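PDB 6U7J: beta-glucuronidase from uncultured Clostridium sp., which hydrolyses beta-D-glucuronides to release glucuronic acid and the free aglycone, and as a gut microbial enzyme probably reactivates estrogens from their glucuronide conjugates. Local coordinates for residues 204-207 / 212-215; 253-258 / 263-268. One frame throughout, in Å; residues are numbered along the deposited sequence.

Interaction 1 (204-207 / 212-215)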
loop_
_atom_site.group_PDB
_atom_site.type_symbol
_atom_site.label_atom_id
_atom_site.label_comp_id
_atom_site.label_asym_id
_atom_site.label_seq_id
_atom_site.Cartn_x
_atom_site.Cartn_y
_atom_site.Cartn_z
ATOM N N ARG B 204 25.052 22.677 -38.981
ATOM C CA ARG B 204 23.686 23.052 -39.316
ATOM C C ARG B 204 23.351 22.434 -40.660
ATOM O O ARG B 204 24.218 22.312 -41.531
ATOM C CB ARG B 204 23.504 24.570 -39.339
ATOM C CG ARG B 204 24.056 25.229 -38.072
ATOM C CD ARG B 204 23.768 26.725 -37.967
ATOM N NE ARG B 204 24.584 27.552 -38.876
ATOM C CZ ARG B 204 25.918 27.540 -39.001
ATOM N NH1 ARG B 204 26.688 26.746 -38.262
ATOM N NH2 ARG B 204 26.491 28.358 -39.879
ATOM N N THR B 205 22.106 22.002 -40.812
ATOM C CA THR B 205 21.695 21.314 -42.020
ATOM C C THR B 205 20.498 22.020 -42.637
ATOM O O THR B 205 19.684 22.634 -41.939
ATOM C CB THR B 205 21.357 19.836 -41.739
ATOM O OG1 THR B 205 20.281 19.748 -40.791
ATOM C CG2 THR B 205 22.577 19.104 -41.182
ATOM N N THR B 206 20.430 21.956 -43.962
ATOM C CA THR B 206 19.251 22.324 -44.729
ATOM C C THR B 206 18.924 21.160 -45.654
ATOM O O THR B 206 19.724 20.237 -45.830
ATOM C CB THR B 206 19.462 23.614 -45.538
ATOM O OG1 THR B 206 20.582 23.454 -46.414
ATOM C CG2 THR B 206 19.713 24.800 -44.615
ATOM N N VAL B 207 17.729 21.185 -46.234
ATOM C CA VAL B 207 17.296 20.131 -47.140
ATOM C C VAL B 207 16.692 20.774 -48.376
ATOM O O VAL B 207 15.774 21.592 -48.263
ATOM C CB VAL B 207 16.274 19.185 -46.484
ATOM C CG1 VAL B 207 15.675 18.261 -47.530
ATOM C CG2 VAL B 207 16.932 18.387 -45.382
ATOM N N GLY B 212 20.721 16.829 -48.944
ATOM C CA GLY B 212 21.081 17.530 -47.724
ATOM C C GLY B 212 22.270 18.447 -47.946
ATOM O O GLY B 212 23.195 18.111 -48.687
ATOM N N MET B 213 22.228 19.614 -47.307
ATOM C CA MET B 213 23.342 20.560 -47.296
ATOM C C MET B 213 23.888 20.633 -45.869
ATOM O O MET B 213 23.287 21.271 -44.998
ATOM C CB MET B 213 22.906 21.941 -47.788
ATOM C CG MET B 213 22.946 22.170 -49.310
ATOM S SD MET B 213 24.398 21.559 -50.222
ATOM C CE MET B 213 25.753 22.216 -49.257
ATOM N N VAL B 214 25.032 19.997 -45.634
ATOM C CA VAL B 214 25.664 20.001 -44.319
ATOM C C VAL B 214 26.628 21.181 -44.251
ATOM O O VAL B 214 27.669 21.181 -44.913
ATOM C CB VAL B 214 26.389 18.682 -44.032
ATOM C CG1 VAL B 214 27.054 18.743 -42.656
ATOM C CG2 VAL B 214 25.425 17.528 -44.108
ATOM N N HIS B 215 26.272 22.189 -43.459
ATOM C CA HIS B 215 27.158 23.302 -43.149
ATOM C C HIS B 215 27.892 22.976 -41.856
ATOM O O HIS B 215 27.251 22.749 -40.823
ATOM C CB HIS B 215 26.381 24.610 -42.976
ATOM C CG HIS B 215 25.525 24.982 -44.145
ATOM N ND1 HIS B 215 24.566 24.140 -44.668
ATOM C CD2 HIS B 215 25.466 26.121 -44.877
ATOM C CE1 HIS B 215 23.965 24.738 -45.683
ATOM N NE2 HIS B 215 24.490 25.941 -45.828
#
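Arg204 and His215 face each other as an antiparallel hydrogen-bonded pair, and Thr206 with Met213 forms the next, so that four backbone bonds hold 204-207 to 212-215. The bond from Arg204 N to His215 O (2.9 Å) is nearly straight, and its return from His215 N to Arg204 O measures 2.8 Å. Met213 N in turn gives its hydrogen to Thr206 O at 3.0 Å, from above the carbonyl plane. Met213 O is gripped twice: Thr206 N reaches it from one face of the carbonyl at 3.1 Å, and His215 ND1 from the other at 3.2 Å, with the oxygen close to the imidazole plane. Between them Thr205 and Val214 form a non-hydrogen-bonded pair; the Val214 backbone bonds to Val249 of strand 246-251, and the Thr205 CA-H adds a weaker contact to Met213 O.

Among side chains, Thr206 turns OG1 between its own N and carbonyl carbon (chi1 58°), which sets the hydroxyl 3.1 Å from Met213 CB and 3.7 Å from His215 CE1, at the edge of the imidazole. The Met213 side chain, bent at its second and third torsions, packs on Met248 and Leu250. On the other face Thr205 and Val214 both pack on Phe280, Thr205 CG2 lying 4.4 Å from Val214 CG2.

This is the end of a beta hairpin in the family 2 immunoglobulin-like domain. The bond from ND1 to Met213 O, though bent, favours this rotation of the His215 ring, which is consistent with a proton on ND1, whatever the charge of the ring.

Interaction 2 (253-258 / 263-268)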
loop_
_atom_site.group_PDB
_atom_site.type_symbol
_atom_site.label_atom_id
_atom_site.label_comp_id
_atom_site.label_asym_id
_atom_site.label_seq_id
_atom_site.Cartn_x
_atom_site.Cartn_y
_atom_site.Cartn_z
ATOM N N ASP B 253 20.439 12.359 -51.757
ATOM C CA ASP B 253 19.541 11.306 -51.282
ATOM C C ASP B 253 19.725 11.078 -49.780
ATOM O O ASP B 253 19.838 9.946 -49.303
ATOM C CB ASP B 253 19.743 10.011 -52.077
ATOM C CG ASP B 253 19.467 10.189 -53.575
ATOM O OD1 ASP B 253 20.138 9.519 -54.393
ATOM O OD2 ASP B 253 18.581 11.001 -53.935
ATOM N N ALA B 254 19.753 12.185 -49.033
ATOM C CA ALA B 254 20.067 12.160 -47.607
ATOM C C ALA B 254 18.987 11.438 -46.808
ATOM O O ALA B 254 17.801 11.764 -46.913
ATOM C CB ALA B 254 20.227 13.587 -47.083
ATOM N N GLN B 255 19.401 10.457 -46.008
ATOM C CA GLN B 255 18.498 9.807 -45.066
ATOM C C GLN B 255 18.196 10.766 -43.923
ATOM O O GLN B 255 19.093 11.139 -43.163
ATOM C CB GLN B 255 19.119 8.517 -44.536
ATOM C CG GLN B 255 19.589 7.554 -45.610
ATOM C CD GLN B 255 18.439 6.898 -46.349
ATOM O OE1 GLN B 255 17.610 6.210 -45.751
ATOM N NE2 GLN B 255 18.382 7.109 -47.658
ATOM N N LEU B 256 16.937 11.166 -43.804
ATOM C CA LEU B 256 16.572 12.209 -42.864
ATOM C C LEU B 256 16.467 11.653 -41.452
ATOM O O LEU B 256 16.203 10.464 -41.238
ATOM C CB LEU B 256 15.249 12.860 -43.276
ATOM C CG LEU B 256 15.296 13.682 -44.575
ATOM C CD1 LEU B 256 13.984 14.404 -44.824
ATOM C CD2 LEU B 256 16.447 14.671 -44.543
ATOM N N TRP B 257 16.711 12.522 -40.480
ATOM C CA TRP B 257 16.479 12.170 -39.088
ATOM C C TRP B 257 14.994 12.379 -38.812
ATOM O O TRP B 257 14.489 13.508 -38.886
ATOM C CB TRP B 257 17.360 13.005 -38.162
ATOM C CG TRP B 257 17.293 12.585 -36.711
ATOM C CD1 TRP B 257 18.141 11.739 -36.064
ATOM C CD2 TRP B 257 16.326 13.001 -35.741
ATOM N NE1 TRP B 257 17.772 11.607 -34.750
ATOM C CE2 TRP B 257 16.658 12.374 -34.524
ATOM C CE3 TRP B 257 15.209 13.845 -35.781
ATOM C CZ2 TRP B 257 15.916 12.554 -33.363
ATOM C CZ3 TRP B 257 14.475 14.029 -34.624
ATOM C CH2 TRP B 257 14.829 13.381 -33.430
ATOM N N GLN B 258 14.285 11.288 -38.523
ATOM C CA GLN B 258 12.848 11.406 -38.346
ATOM C C GLN B 258 12.450 11.060 -36.919
ATOM O O GLN B 258 13.054 10.165 -36.310
ATOM C CB GLN B 258 12.089 10.482 -39.318
ATOM C CG GLN B 258 12.387 10.750 -40.797
ATOM C CD GLN B 258 11.513 11.841 -41.409
ATOM O OE1 GLN B 258 10.919 12.668 -40.700
ATOM N NE2 GLN B 258 11.439 11.853 -42.740
ATOM N N TYR B 263 18.196 8.708 -38.063
ATOM C CA TYR B 263 19.383 8.421 -38.862
ATOM C C TYR B 263 20.471 9.409 -38.461
ATOM O O TYR B 263 20.207 10.610 -38.337
ATOM C CB TYR B 263 19.095 8.514 -40.371
ATOM C CG TYR B 263 20.164 7.868 -41.226
ATOM C CD1 TYR B 263 21.297 8.579 -41.616
ATOM C CD2 TYR B 263 20.051 6.543 -41.630
ATOM C CE1 TYR B 263 22.286 7.989 -42.398
ATOM C CE2 TYR B 263 21.027 5.943 -42.403
ATOM C CZ TYR B 263 22.142 6.672 -42.789
ATOM O OH TYR B 263 23.114 6.075 -43.555
ATOM N N LEU B 264 21.688 8.921 -38.252
ATOM C CA LEU B 264 22.777 9.793 -37.823
ATOM C C LEU B 264 23.969 9.625 -38.747
ATOM O O LEU B 264 24.535 8.531 -38.835
ATOM C CB LEU B 264 23.191 9.510 -36.375
ATOM C CG LEU B 264 22.088 9.731 -35.334
ATOM C CD1 LEU B 264 22.548 9.290 -33.938
ATOM C CD2 LEU B 264 21.646 11.191 -35.343
ATOM N N TYR B 265 24.348 10.703 -39.427
ATOM C CA TYR B 265 25.639 10.753 -40.096
ATOM C C TYR B 265 26.728 11.050 -39.070
ATOM O O TYR B 265 26.453 11.406 -37.925
ATOM C CB TYR B 265 25.642 11.810 -41.202
ATOM C CG TYR B 265 24.739 11.470 -42.360
ATOM C CD1 TYR B 265 23.384 11.787 -42.321
ATOM C CD2 TYR B 265 25.231 10.820 -43.493
ATOM C CE1 TYR B 265 22.543 11.468 -43.377
ATOM C CE2 TYR B 265 24.389 10.492 -44.555
ATOM C CZ TYR B 265 23.046 10.829 -44.487
ATOM O OH TYR B 265 22.188 10.522 -45.523
ATOM N N LYS B 266 27.982 10.899 -39.481
ATOM C CA LYS B 266 29.107 11.233 -38.618
ATOM C C LYS B 266 30.009 12.224 -39.334
ATOM O O LYS B 266 30.416 11.981 -40.474
ATOM C CB LYS B 266 29.896 9.983 -38.207
ATOM C CG LYS B 266 29.038 8.823 -37.722
ATOM C CD LYS B 266 29.307 7.586 -38.565
ATOM C CE LYS B 266 28.402 6.423 -38.194
ATOM N NZ LYS B 266 27.061 6.874 -37.688
ATOM N N LEU B 267 30.284 13.350 -38.675
ATOM C CA LEU B 267 31.344 14.270 -39.085
ATOM C C LEU B 267 32.657 13.717 -38.543
ATOM O O LEU B 267 32.928 13.800 -37.345
ATOM C CB LEU B 267 31.070 15.681 -38.576
ATOM C CG LEU B 267 31.828 16.809 -39.301
ATOM C CD1 LEU B 267 31.505 16.819 -40.798
ATOM C CD2 LEU B 267 31.554 18.190 -38.693
ATOM N N ASP B 268 33.466 13.132 -39.427
ATOM C CA ASP B 268 34.681 12.411 -39.064
ATOM C C ASP B 268 35.881 13.258 -39.468
ATOM O O ASP B 268 36.107 13.488 -40.666
ATOM C CB ASP B 268 34.700 11.047 -39.750
ATOM C CG ASP B 268 35.770 10.105 -39.205
ATOM O OD1 ASP B 268 36.168 10.206 -38.018
ATOM O OD2 ASP B 268 36.200 9.229 -39.992
HETATM O O HOH W 1 20.162 12.362 -40.623
#
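Tyr265 OH accepts a hydrogen bond from Gln255 N at 2.8 Å, the one direct hydrogen bond between 253-258 and 263-268, bent to 146° at the hydrogen. The phenol brings its edge to the loop, with Gln255 N in the ring plane and Ala254 CA 3.4 Å from the hydroxyl oxygen. A water supplies a second polar link: it donates to Gln255 O at 3.0 Å and to Tyr263 O at 2.9 Å, bridging the two carbonyl oxygens.

Gln255 also lays its aliphatic part on Tyr263. CB stands over the centre of the ring, 3.5 Å from the centroid and 9° off the normal, a CH-pi contact; CG follows beyond it over CE2 and CZ. Tyr263 carries its CG anti to the backbone N (chi1 -164°), which brings the ring under that methylene, while its own CE1 lies over a face of Tyr265 toward the rim. The Tyr263 hydroxyl is hydrogen-bonded to Lys235 NZ and the backbone N of Glu234.

Trp257 comes in beside the turn edge-on: CD1 is 3.3 Å from Tyr263 O, in the indole plane, and 3.6 Å from Leu264 CD2, whose side chain runs alongside. Its NE1 donates to Asp353 O.

The loop thus leaves strand 246-251, bonds to Ile282 through the Trp257 backbone, and turns into strand 265-271, which lies between strands 227-232 and 274-280. Leu256 packs on Val207 of strand 198-208, and the indole bond to the Asp353 backbone ties Trp257 to helix 346-355 of the TIM-barrel range.

Interactions 1 and 2 follow one another along the chain, with centres about 10 Å apart, and both fall in the family 2 range that joins the sugar-binding and TIM-barrel ranges in sequence. Interaction 1 is a hairpin in the three-stranded sheet of 198-208, 211-220 and 246-251; interaction 2 is the crossing from that sheet's last strand into the four-stranded sheet containing 265-271. They touch where Gly212 N meets Ala254 CB and where Val207 CG2 meets Leu256 CD2, each at 3.8 Å. Interaction 1 stays within one sheet; the packing of Phe280 on Thr205, Val214 and Tyr265 is consistent with the two sheets facing each other in a beta sandwich.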